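Local coordinates for glutathione S-transferase 2 (Heligmosomoides polygyrus, PDB 1TW9), which probably catalyses the transfer of glutathione to electrophilic substrates, giving an S-substituted glutathione, a halide anion and a proton, at residues A[12-17]-A[62-67]; A[18-23]-A[156-161]; A[93-98]-A[161-166]; A[119-124]-A[171-176]; A[145-148]-A[152-155]. One frame throughout, in Å; residues are numbered along the deposited sequence.

Contact 1 of 5, residues A[12-17]-A[62-67]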
# COMPACT_ATOMS: atom_id res chain seq x y z
N ARG A 12 -3.69 11.04 -16.23
CA ARG A 12 -2.54 10.33 -15.67
C ARG A 12 -3.00 9.80 -14.32
O ARG A 12 -3.30 8.62 -14.19
CB ARG A 12 -1.29 11.25 -15.53
CG ARG A 12 -0.80 11.78 -16.87
CD ARG A 12 0.42 12.65 -16.74
NE ARG A 12 0.17 13.80 -15.84
CZ ARG A 12 -0.49 14.87 -16.20
NH1 ARG A 12 -0.87 14.99 -17.45
NH2 ARG A 12 -0.68 15.89 -15.37
N GLY A 13 -3.05 10.66 -13.31
CA GLY A 13 -3.67 10.35 -12.04
C GLY A 13 -3.19 9.07 -11.44
O GLY A 13 -2.00 8.76 -11.49
N ALA A 14 -4.13 8.30 -10.92
CA ALA A 14 -3.88 7.02 -10.30
C ALA A 14 -3.61 5.88 -11.23
O ALA A 14 -3.21 4.82 -10.78
CB ALA A 14 -5.07 6.66 -9.38
N GLY A 15 -3.84 6.08 -12.54
CA GLY A 15 -3.63 5.04 -13.55
C GLY A 15 -2.21 5.03 -14.14
O GLY A 15 -1.74 4.04 -14.64
N GLU A 16 -1.50 6.15 -14.00
CA GLU A 16 -0.29 6.37 -14.77
C GLU A 16 0.86 5.44 -14.40
O GLU A 16 1.59 5.04 -15.27
CB GLU A 16 0.15 7.80 -14.66
CG GLU A 16 1.27 8.24 -15.59
CD GLU A 16 0.98 8.17 -17.06
OE1 GLU A 16 -0.19 7.97 -17.46
OE2 GLU A 16 1.94 8.35 -17.83
N CYS A 17 1.04 5.14 -13.12
CA CYS A 17 2.20 4.28 -12.75
C CYS A 17 2.03 2.93 -13.43
O CYS A 17 2.94 2.45 -14.13
CB CYS A 17 2.33 4.29 -11.24
SG CYS A 17 3.74 3.33 -10.69
N ALA A 62 -8.22 -4.34 -8.37
CA ALA A 62 -8.41 -2.91 -8.12
C ALA A 62 -7.25 -2.39 -7.25
O ALA A 62 -6.43 -3.14 -6.77
CB ALA A 62 -9.72 -2.64 -7.44
N GLN A 63 -7.22 -1.07 -7.10
CA GLN A 63 -6.36 -0.33 -6.18
C GLN A 63 -4.99 -0.08 -6.86
O GLN A 63 -4.22 -0.98 -7.14
CB GLN A 63 -6.22 -0.95 -4.82
CG GLN A 63 -7.50 -1.09 -4.03
CD GLN A 63 -7.99 0.22 -3.49
OE1 GLN A 63 -9.13 0.33 -3.08
NE2 GLN A 63 -7.13 1.23 -3.52
N SER A 64 -4.71 1.21 -7.07
CA SER A 64 -3.53 1.68 -7.78
C SER A 64 -2.24 1.00 -7.42
O SER A 64 -1.55 0.48 -8.24
CB SER A 64 -3.36 3.21 -7.47
OG SER A 64 -2.37 3.69 -8.35
N GLN A 65 -1.87 1.05 -6.14
CA GLN A 65 -0.58 0.49 -5.78
C GLN A 65 -0.61 -1.05 -5.87
O GLN A 65 0.41 -1.64 -6.17
CB GLN A 65 -0.15 0.89 -4.38
CG GLN A 65 0.39 2.31 -4.39
CD GLN A 65 1.23 2.78 -3.24
OE1 GLN A 65 1.54 2.07 -2.24
NE2 GLN A 65 1.53 4.11 -3.32
N ALA A 66 -1.75 -1.68 -5.64
CA ALA A 66 -1.83 -3.17 -5.76
C ALA A 66 -1.57 -3.62 -7.22
O ALA A 66 -0.91 -4.59 -7.47
CB ALA A 66 -3.13 -3.66 -5.30
N ILE A 67 -2.16 -2.86 -8.10
CA ILE A 67 -2.00 -3.00 -9.53
C ILE A 67 -0.53 -2.83 -9.95
O ILE A 67 0.05 -3.68 -10.65
CB ILE A 67 -2.94 -2.04 -10.27
CG1 ILE A 67 -4.41 -2.46 -10.11
CG2 ILE A 67 -2.55 -2.01 -11.71
CD1 ILE A 67 -5.32 -1.39 -10.64
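The loop leading into helix 16-24 comes closest to the first turn of helix 64-75 at Ala14 and Ser64, whose CA atoms are 5.9 Å apart. Everything that touches across this gap belongs to these two residues. Ser64 turns its CB toward the loop and carries OG anti to its own backbone N (chi1 -169°), which brings the hydroxyl up to the carbonyl of Ala14: Ser64 OG lies 2.8 Å from Ala14 O. The hydroxyl comes in at an ordinary angle, about 140° at Ala14 O. The serine proton has another acceptor within reach, so this hydrogen bond is not settled, close as the two oxygens are. The methyl of Ala14 adds little, its CB standing 4.1 Å from Ser64 OG. Both segments belong to the thioredoxin-like N-terminal domain of the glutathione transferase fold, and the contact joins two elements that border the glutathione site in relatives. Gln63 sits at the N-cap of helix 64-75 with a positive phi of 85°, and its carbonyl O takes the backbone N of Ile67, 2.9 Å away, in the opening turn. On the loop side, Ala14 is held at its N by Tyr8 OH of strand 4-9 and faces Ser64 with its O. Ala14 also leans its side chain on Pro52, while Gln63 packs on Asp93 of the second subunit.

Contact 2 of 5, residues A[18-23]-A[156-161]; sequences ARQVFA and VDLLVA. Unlike the reference sequence in segment 18-23: Val21 (reference Ile).
Leu158 aims its isobutyl end at helix 16-24 and meets Val21 and Gln20 in different ways. Against Val21 it crosses at about a right angle, one methyl reaching one methyl: Leu158 CD1 is 3.8 Å from Val21 CG2. The same CD1 also rests on the helix backbone, 3.9 Å from Gln20 C. Gln20 and Leu158 instead slide past each other in opposite directions. With its CG beside the backbone N (chi1 -65°) and the chain extended beyond, Gln20 runs along the leucine, leaving Gln20 OE1 4.0 Å from Leu158 CB. A water bridges Gln20 OE1 and Leu158 O, donating a weak bond to each. The other end of the amide is held more firmly: Gln20 NE2 bonds to Glu16 OE2 and to Glu162 OE2, which ties the glutamine to both helices. Leu71 covers Val21 from helix 64-75, while Ile188 and Ile194 pack on Leu158. The contact thus lies deep in the interface between the thioredoxin-like domain and the all-helical C-terminal domain, where helix 16-24 packs on helix 155-170 as in other glutathione transferases.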
# COMPACT_ATOMS: atom_id res chain seq x y z
N ALA A 18 0.82 2.40 -13.38
CA ALA A 18 0.55 1.16 -14.10
C ALA A 18 0.93 1.26 -15.60
O ALA A 18 1.56 0.33 -16.19
CB ALA A 18 -0.83 0.72 -13.85
N ARG A 19 0.48 2.33 -16.27
CA ARG A 19 0.76 2.56 -17.68
C ARG A 19 2.22 2.62 -17.91
O ARG A 19 2.75 2.11 -18.92
CB ARG A 19 0.09 3.85 -18.16
CG ARG A 19 -1.43 3.84 -18.06
CD ARG A 19 -1.96 5.03 -18.85
NE ARG A 19 -3.42 5.24 -18.66
CZ ARG A 19 -3.93 6.19 -17.91
NH1 ARG A 19 -3.14 7.04 -17.25
NH2 ARG A 19 -5.24 6.33 -17.87
N GLN A 20 2.95 3.23 -16.98
CA GLN A 20 4.39 3.29 -17.14
C GLN A 20 5.12 1.93 -16.89
O GLN A 20 6.14 1.67 -17.50
CB GLN A 20 4.97 4.41 -16.37
CG GLN A 20 4.49 5.75 -16.86
CD GLN A 20 5.16 6.91 -16.25
OE1 GLN A 20 6.18 6.73 -15.56
NE2 GLN A 20 4.61 8.09 -16.47
N VAL A 21 4.58 1.08 -16.01
CA VAL A 21 5.11 -0.27 -15.85
C VAL A 21 4.94 -1.03 -17.17
O VAL A 21 5.83 -1.68 -17.64
CB VAL A 21 4.46 -0.99 -14.68
CG1 VAL A 21 4.88 -2.43 -14.64
CG2 VAL A 21 4.93 -0.27 -13.35
N PHE A 22 3.75 -0.93 -17.72
CA PHE A 22 3.50 -1.58 -19.00
C PHE A 22 4.49 -1.10 -20.06
O PHE A 22 5.04 -1.87 -20.83
CB PHE A 22 2.07 -1.26 -19.49
CG PHE A 22 0.96 -2.18 -18.87
CD1 PHE A 22 1.10 -3.57 -18.84
CD2 PHE A 22 -0.16 -1.62 -18.26
CE1 PHE A 22 0.10 -4.35 -18.30
CE2 PHE A 22 -1.15 -2.41 -17.75
CZ PHE A 22 -1.02 -3.77 -17.76
N ALA A 23 4.70 0.23 -20.11
CA ALA A 23 5.59 0.83 -21.09
C ALA A 23 6.97 0.27 -20.88
O ALA A 23 7.64 -0.14 -21.85
CB ALA A 23 5.61 2.37 -20.99
N VAL A 156 8.47 2.13 -7.94
CA VAL A 156 8.47 3.36 -7.05
C VAL A 156 9.35 4.44 -7.68
O VAL A 156 9.06 5.63 -7.55
CB VAL A 156 8.83 3.13 -5.57
CG1 VAL A 156 10.36 2.85 -5.38
CG2 VAL A 156 8.36 4.32 -4.75
N ASP A 157 10.43 4.10 -8.39
CA ASP A 157 11.16 5.11 -9.17
C ASP A 157 10.21 5.83 -10.17
O ASP A 157 10.23 7.05 -10.29
CB ASP A 157 12.27 4.49 -9.98
CG ASP A 157 13.38 3.99 -9.15
OD1 ASP A 157 13.96 4.75 -8.30
OD2 ASP A 157 13.77 2.78 -9.38
N LEU A 158 9.41 5.05 -10.89
CA LEU A 158 8.39 5.57 -11.79
C LEU A 158 7.38 6.46 -11.10
O LEU A 158 7.03 7.53 -11.65
CB LEU A 158 7.62 4.47 -12.60
CG LEU A 158 8.43 3.51 -13.41
CD1 LEU A 158 7.60 2.42 -13.92
CD2 LEU A 158 9.12 4.22 -14.47
N LEU A 159 6.88 6.06 -9.95
CA LEU A 159 5.85 6.80 -9.25
C LEU A 159 6.43 8.16 -8.77
O LEU A 159 5.79 9.20 -8.94
CB LEU A 159 5.42 5.93 -8.09
CG LEU A 159 4.34 6.42 -7.18
CD1 LEU A 159 3.04 6.52 -7.97
CD2 LEU A 159 4.17 5.53 -6.01
N VAL A 160 7.60 8.10 -8.15
CA VAL A 160 8.26 9.31 -7.64
C VAL A 160 8.62 10.28 -8.75
O VAL A 160 8.23 11.49 -8.65
CB VAL A 160 9.42 8.99 -6.69
CG1 VAL A 160 10.17 10.29 -6.25
CG2 VAL A 160 8.84 8.29 -5.40
N ALA A 161 9.26 9.78 -9.82
CA ALA A 161 9.77 10.62 -10.89
C ALA A 161 8.59 11.31 -11.57
O ALA A 161 8.65 12.47 -11.92
CB ALA A 161 10.56 9.82 -11.92
O HOH W 1 4.29 6.74 -12.65

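Contact 3 of 5, residues A[93-98]-A[161-166]; sequences DAYTDY and AEHVAD
His163 takes Tyr95 over a face and Tyr98 at its edge, in an aromatic cluster that joins helix 82-101 to helix 155-170 inside the helical domain of the glutathione transferase fold. The tight part is at Tyr98, which is buried. Its hydroxyl comes from the opposite direction to the imidazole and meets it in the plane of the histidine ring, Tyr98 OH lying 2.6 Å from His163 NE2; either could be the donor in this hydrogen bond. The two rings are turned steeply against each other, their planes at 79°. Tyr98 OH has a second hydrogen bond, to Tyr174 OH, and the Tyr98 ring stacks on Phe132, so this phenol is fixed at both face and tip. The looser part is at Tyr95, which is partly exposed and meets the histidine through ring contacts. Here the pair is T-shaped: the edge of Tyr95 points at one face of His163, with ring centroids 5.3 Å apart and planes at 71°. Because His163 extends with CG anti to the backbone N (chi1 179°), its ring reaches far enough from its own helix to serve both tyrosines. An alanine at His163 is likely to leave the Tyr98 hydroxyl without its nitrogen mate and the Tyr95 edge without a face to rest on. Beyond the rings the helix 82-101 face turns to the dimer interface, where Asp93 packs on Gln63 of the second subunit and Ala94 on its Phe48. In the T-shaped pair Tyr95 CE1 sits over the imidazole face, 3.6 Å from His163 CG.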
# COMPACT_ATOMS: atom_id res chain seq x y z
N ASP A 93 4.55 3.75 0.08
CA ASP A 93 3.64 4.09 1.17
C ASP A 93 3.98 5.47 1.77
O ASP A 93 3.11 6.22 2.15
CB ASP A 93 3.81 3.12 2.26
CG ASP A 93 3.01 1.89 2.10
OD1 ASP A 93 2.06 1.91 1.25
OD2 ASP A 93 3.20 0.89 2.87
N ALA A 94 5.25 5.76 1.91
CA ALA A 94 5.66 7.13 2.31
C ALA A 94 5.16 8.15 1.32
O ALA A 94 4.75 9.25 1.70
CB ALA A 94 7.16 7.22 2.44
N TYR A 95 5.15 7.80 0.03
CA TYR A 95 4.63 8.69 -1.01
C TYR A 95 3.16 8.99 -0.71
O TYR A 95 2.69 10.15 -0.74
CB TYR A 95 4.80 8.04 -2.42
CG TYR A 95 4.10 8.82 -3.49
CD1 TYR A 95 4.58 10.07 -3.91
CD2 TYR A 95 2.96 8.31 -4.11
CE1 TYR A 95 3.92 10.75 -4.92
CE2 TYR A 95 2.31 9.00 -5.07
CZ TYR A 95 2.78 10.23 -5.46
OH TYR A 95 2.12 10.89 -6.44
N THR A 96 2.39 7.92 -0.50
CA THR A 96 0.97 8.04 -0.19
C THR A 96 0.72 8.98 0.97
O THR A 96 -0.19 9.79 0.92
CB THR A 96 0.39 6.66 0.11
OG1 THR A 96 0.41 5.91 -1.07
CG2 THR A 96 -1.11 6.71 0.47
N ASP A 97 1.48 8.80 2.05
CA ASP A 97 1.37 9.70 3.20
C ASP A 97 1.64 11.15 2.85
O ASP A 97 0.88 12.05 3.19
CB ASP A 97 2.36 9.29 4.29
CG ASP A 97 2.00 7.98 4.96
OD1 ASP A 97 0.82 7.59 4.89
OD2 ASP A 97 2.84 7.30 5.61
N TYR A 98 2.74 11.39 2.15
CA TYR A 98 3.04 12.71 1.66
C TYR A 98 1.91 13.30 0.84
O TYR A 98 1.52 14.47 1.08
CB TYR A 98 4.36 12.69 0.89
CG TYR A 98 4.47 13.67 -0.20
CD1 TYR A 98 4.76 15.01 0.05
CD2 TYR A 98 4.33 13.25 -1.53
CE1 TYR A 98 4.87 15.91 -0.96
CE2 TYR A 98 4.44 14.11 -2.54
CZ TYR A 98 4.76 15.46 -2.27
OH TYR A 98 4.85 16.37 -3.29
N ALA A 161 9.26 9.78 -9.82
CA ALA A 161 9.77 10.62 -10.89
C ALA A 161 8.59 11.31 -11.57
O ALA A 161 8.65 12.47 -11.92
CB ALA A 161 10.56 9.82 -11.92
N GLU A 162 7.48 10.60 -11.74
CA GLU A 162 6.34 11.23 -12.40
C GLU A 162 5.72 12.34 -11.58
O GLU A 162 5.39 13.40 -12.09
CB GLU A 162 5.28 10.14 -12.74
CG GLU A 162 3.99 10.69 -13.34
CD GLU A 162 4.11 11.20 -14.80
OE1 GLU A 162 3.24 12.01 -15.18
OE2 GLU A 162 5.08 10.87 -15.56
N HIS A 163 5.66 12.15 -10.26
CA HIS A 163 5.13 13.14 -9.39
C HIS A 163 6.03 14.37 -9.41
O HIS A 163 5.56 15.49 -9.53
CB HIS A 163 5.00 12.61 -7.96
CG HIS A 163 4.47 13.64 -7.00
ND1 HIS A 163 3.19 14.16 -7.09
CD2 HIS A 163 5.09 14.33 -6.01
CE1 HIS A 163 3.04 15.09 -6.17
NE2 HIS A 163 4.17 15.21 -5.50
N VAL A 164 7.31 14.15 -9.30
CA VAL A 164 8.29 15.23 -9.28
C VAL A 164 8.26 16.05 -10.58
O VAL A 164 8.32 17.27 -10.54
CB VAL A 164 9.71 14.65 -8.91
CG1 VAL A 164 10.80 15.72 -9.07
CG2 VAL A 164 9.68 14.11 -7.49
N ALA A 165 8.11 15.37 -11.72
CA ALA A 165 7.99 16.03 -13.02
C ALA A 165 6.76 16.89 -13.08
O ALA A 165 6.79 18.06 -13.49
CB ALA A 165 7.95 14.98 -14.16
N ASP A 166 5.66 16.32 -12.64
CA ASP A 166 4.40 17.00 -12.60
C ASP A 166 4.44 18.22 -11.70
O ASP A 166 4.05 19.32 -12.14
CB ASP A 166 3.36 16.07 -12.07
CG ASP A 166 1.98 16.70 -12.00
OD1 ASP A 166 1.65 17.61 -12.79
OD2 ASP A 166 1.16 16.33 -11.14

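Contact 4 of 5, residues A[119-124]-A[171-176]; sequences KPKTDV and VPEYIE. Unlike the reference sequence in segment 119-124: Pro120 (reference Leu).
Lys121 alone carries the first segment across to Val171 and Glu173, from the opening turns of helix 119-142. Just before it, Pro120, a leucine in the reference sequence, offers its carbonyl O to Val124 N at 2.7 Å. Lys121 itself leaves the helix with CG anti to the backbone N, then bends at its last two torsions (chi3 -146°, chi4 -94°). The bends carry the aliphatic part obliquely over the valine, Lys121 CE touching Val171 CG1 at 3.7 Å, and deliver the ammonium group to the carboxylate. The two side chains cross at about a right angle in a salt bridge, with Lys121 NZ modelled 2.5 Å from Glu173 OE1, a distance shorter than normal and probably not exact. In the fold this joins the start of helix 119-142 to the loop that leaves helix 155-170 and leads to helix 179-189, all within the helical C-terminal domain. A water bridges the two segments, accepting from Lys121 NZ at 3.1 Å and from Glu173 N at 2.9 Å. A leucine in place of Lys121 would probably leave the Glu173 carboxylate without its positive mate, the water without one of its donors and Val171 CG1 without the methylene that touches it. From Lys121 to Val124 the helix makes a wider pi-type turn. Beyond the segment the same helix reaches the loop again, Leu125 packing on Val171 and Arg129 bonding to the carbonyls of Glu173 and Tyr174.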
# COMPACT_ATOMS: atom_id res chain seq x y z
N LYS A 119 -1.53 29.98 -2.48
CA LYS A 119 -1.50 29.88 -1.02
C LYS A 119 -1.15 28.44 -0.58
O LYS A 119 -0.21 28.27 0.21
CB LYS A 119 -2.83 30.34 -0.41
CG LYS A 119 -2.99 30.08 1.09
CD LYS A 119 -2.59 31.29 1.94
CE LYS A 119 -3.25 31.27 3.31
NZ LYS A 119 -4.39 32.25 3.39
N PRO A 120 -1.92 27.43 -1.01
CA PRO A 120 -1.49 26.02 -0.85
C PRO A 120 -0.01 25.74 -1.19
O PRO A 120 0.67 25.03 -0.44
CB PRO A 120 -2.43 25.24 -1.78
CG PRO A 120 -3.69 26.11 -1.89
CD PRO A 120 -3.29 27.52 -1.57
N LYS A 121 0.49 26.29 -2.31
CA LYS A 121 1.91 26.17 -2.67
C LYS A 121 2.78 26.39 -1.44
O LYS A 121 3.51 25.50 -0.98
CB LYS A 121 2.28 27.21 -3.73
CG LYS A 121 3.73 27.23 -4.24
CD LYS A 121 4.09 28.65 -4.77
CE LYS A 121 5.05 28.67 -5.97
NZ LYS A 121 6.54 28.82 -5.66
N THR A 122 2.66 27.59 -0.89
CA THR A 122 3.53 27.98 0.18
C THR A 122 3.13 27.36 1.53
O THR A 122 3.99 27.10 2.37
CB THR A 122 3.65 29.55 0.26
OG1 THR A 122 4.38 29.92 1.43
CG2 THR A 122 2.30 30.23 0.43
N ASP A 123 1.84 27.12 1.73
CA ASP A 123 1.37 26.67 3.03
C ASP A 123 1.45 25.16 3.20
O ASP A 123 1.74 24.68 4.30
CB ASP A 123 -0.03 27.21 3.33
CG ASP A 123 -0.02 28.71 3.67
OD1 ASP A 123 1.07 29.34 3.59
OD2 ASP A 123 -1.03 29.36 4.04
N VAL A 124 1.20 24.41 2.13
CA VAL A 124 1.19 22.96 2.25
C VAL A 124 2.22 22.28 1.34
O VAL A 124 2.98 21.43 1.81
CB VAL A 124 -0.26 22.34 2.09
CG1 VAL A 124 -1.35 23.29 2.58
CG2 VAL A 124 -0.54 21.87 0.67
N VAL A 171 5.10 24.05 -10.40
CA VAL A 171 5.78 24.88 -9.44
C VAL A 171 7.28 24.67 -9.62
O VAL A 171 7.86 23.76 -8.98
CB VAL A 171 5.37 24.47 -8.03
CG1 VAL A 171 6.13 25.25 -6.97
CG2 VAL A 171 3.82 24.66 -7.86
N PRO A 172 7.91 25.47 -10.50
CA PRO A 172 9.35 25.32 -10.78
C PRO A 172 10.24 25.20 -9.55
O PRO A 172 11.22 24.43 -9.59
CB PRO A 172 9.69 26.59 -11.55
CG PRO A 172 8.46 26.89 -12.28
CD PRO A 172 7.32 26.51 -11.35
N GLU A 173 9.91 25.91 -8.46
CA GLU A 173 10.74 25.89 -7.25
C GLU A 173 10.66 24.55 -6.48
O GLU A 173 11.37 24.33 -5.53
CB GLU A 173 10.55 27.16 -6.36
CG GLU A 173 9.50 27.17 -5.25
CD GLU A 173 9.54 28.47 -4.40
OE1 GLU A 173 8.81 29.44 -4.74
OE2 GLU A 173 10.30 28.56 -3.37
N TYR A 174 9.78 23.65 -6.90
CA TYR A 174 9.60 22.37 -6.19
C TYR A 174 10.91 21.62 -5.97
O TYR A 174 11.11 21.01 -4.95
CB TYR A 174 8.59 21.53 -6.94
CG TYR A 174 8.24 20.19 -6.30
CD1 TYR A 174 7.23 20.08 -5.39
CD2 TYR A 174 8.91 19.05 -6.65
CE1 TYR A 174 6.93 18.85 -4.80
CE2 TYR A 174 8.62 17.84 -6.10
CZ TYR A 174 7.64 17.76 -5.13
OH TYR A 174 7.33 16.57 -4.51
N ILE A 175 11.75 21.64 -6.99
CA ILE A 175 12.97 20.91 -7.01
C ILE A 175 14.20 21.65 -6.48
O ILE A 175 15.30 21.05 -6.33
CB ILE A 175 13.13 20.44 -8.48
CG1 ILE A 175 13.79 19.10 -8.51
CG2 ILE A 175 13.64 21.49 -9.37
CD1 ILE A 175 13.14 18.10 -7.57
N GLU A 176 14.00 22.90 -6.12
CA GLU A 176 15.10 23.68 -5.63
C GLU A 176 15.44 23.12 -4.25
O GLU A 176 14.55 22.91 -3.41
CB GLU A 176 14.75 25.16 -5.59
CG GLU A 176 14.59 25.79 -6.95
CD GLU A 176 14.29 27.29 -6.93
OE1 GLU A 176 14.35 27.89 -5.83
OE2 GLU A 176 14.06 27.89 -8.02
O HOH W 2 8.32 28.27 -8.17

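Contact 5 of 5, residues A[145-148]-A[152-155]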
# COMPACT_ATOMS: atom_id res chain seq x y z
N SER A 145 23.53 3.45 -7.44
CA SER A 145 23.00 3.09 -8.73
C SER A 145 22.23 4.21 -9.42
O SER A 145 22.09 4.18 -10.65
CB SER A 145 22.07 1.89 -8.58
OG SER A 145 20.87 2.23 -7.91
N GLY A 146 21.74 5.14 -8.65
CA GLY A 146 20.85 6.19 -9.13
C GLY A 146 19.36 5.92 -9.00
O GLY A 146 18.58 6.79 -9.24
N PHE A 147 19.02 4.71 -8.59
CA PHE A 147 17.66 4.31 -8.27
C PHE A 147 17.38 4.40 -6.81
O PHE A 147 18.33 4.58 -5.99
CB PHE A 147 17.37 2.89 -8.79
CG PHE A 147 17.66 2.74 -10.25
CD1 PHE A 147 18.78 2.04 -10.67
CD2 PHE A 147 16.87 3.36 -11.19
CE1 PHE A 147 19.08 1.94 -12.00
CE2 PHE A 147 17.19 3.29 -12.56
CZ PHE A 147 18.25 2.54 -12.97
N LEU A 148 16.11 4.35 -6.46
CA LEU A 148 15.71 4.45 -5.05
C LEU A 148 16.13 3.23 -4.24
O LEU A 148 16.60 3.37 -3.11
CB LEU A 148 14.25 4.74 -4.93
CG LEU A 148 13.84 6.19 -5.21
CD1 LEU A 148 12.41 6.31 -5.36
CD2 LEU A 148 14.35 7.03 -4.06
N LYS A 152 18.44 -1.52 -10.00
CA LYS A 152 17.62 -1.52 -11.19
C LYS A 152 16.38 -0.72 -10.93
O LYS A 152 15.95 -0.51 -9.79
CB LYS A 152 17.27 -2.96 -11.49
CG LYS A 152 16.44 -3.21 -12.67
CD LYS A 152 16.13 -4.71 -12.70
CE LYS A 152 15.30 -5.11 -13.96
NZ LYS A 152 14.71 -6.49 -13.95
N ILE A 153 15.81 -0.22 -11.99
CA ILE A 153 14.63 0.61 -11.92
C ILE A 153 13.51 -0.19 -11.31
O ILE A 153 13.37 -1.43 -11.58
CB ILE A 153 14.28 1.10 -13.34
CG1 ILE A 153 13.16 2.15 -13.34
CG2 ILE A 153 13.88 -0.03 -14.24
CD1 ILE A 153 12.98 2.97 -14.63
N SER A 154 12.68 0.48 -10.51
CA SER A 154 11.51 -0.19 -9.93
C SER A 154 10.29 0.70 -10.12
O SER A 154 10.42 1.92 -10.42
CB SER A 154 11.66 -0.48 -8.46
OG SER A 154 11.75 0.71 -7.71
N TRP A 155 9.14 0.15 -9.78
CA TRP A 155 7.86 0.94 -9.97
C TRP A 155 7.81 2.16 -9.07
O TRP A 155 7.18 3.19 -9.46
CB TRP A 155 6.65 0.06 -9.74
CG TRP A 155 6.49 -0.52 -8.37
CD1 TRP A 155 7.09 -1.66 -7.86
CD2 TRP A 155 5.55 -0.10 -7.38
NE1 TRP A 155 6.59 -1.92 -6.59
CE2 TRP A 155 5.68 -0.95 -6.26
CE3 TRP A 155 4.70 1.00 -7.28
CZ2 TRP A 155 4.94 -0.79 -5.09
CZ3 TRP A 155 3.94 1.13 -6.12
CH2 TRP A 155 4.06 0.25 -5.06
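Lys152 and Ile153 pass over one face of the Phe147 ring in a tight loop before helix 155-170. Lys152 meets the ring with its backbone, Lys152 N being 3.6 Å from Phe147 CD1. Its side chain runs the other way, fully extended, to hand NZ to Gly76 O. The peptide joining Lys152 to Ile153 then lies flat on the ring, the two planes almost parallel: Ile153 N stands 3.6 Å above the plane, over its centre, while the carbonyl carbon of Lys152 is offset toward the rim. Phe147 reaches this position with CG beside its backbone N (chi1 -54°), and is itself held by an ST turn, Ser145 OG accepting from Phe147 N at 3.2 Å; the same hydroxyl bonds to Gly150 O. Next, Ile153 moves off the centre, Ile153 CA lying 3.6 Å from Phe147 CD2 and Ile153 CB 3.7 Å from Phe147 CE2. Ser154 follows at the N-cap of helix 155-170. Its backbone N bonds to Asp157 OD2, one of the two bonds of a capping box, and Asp157 OD1 takes Leu148 N. Ile153, just before the cap, packs on Leu158 in the manner of a hydrophobic staple; cap and staple together are a hallmark of this helix in glutathione transferases. Trp155 then heads away toward helices 64-75 and 82-101. The chemistry implies a loop held by an aromatic face against a peptide plane; no direct hydrogen bond joins the two segments, and the Asp157 carboxylate links them by accepting from Leu148 N and Ser154 N.

In the fold
Helix 155-170 is the common thread. It serves contacts 2 and 3, which share Ala161 and have centres 11 Å apart; contact 5 sets up its start, and contact 4 uses the loop beyond its end. Contacts 1 and 2 both use helix 16-24, 9 Å apart between centres, with Cys17 touching Leu159. Contact 3 meets contact 4 through the paired hydroxyls of Tyr98 and Tyr174, and contact 5 joins contact 2 through Asp157. Contacts 4 and 5 lie farthest apart, centres 26 Å. Contact 1 borders the region where relatives hold glutathione, and contacts 1 and 3 both touch the second subunit, so that region adjoins the dimer interface.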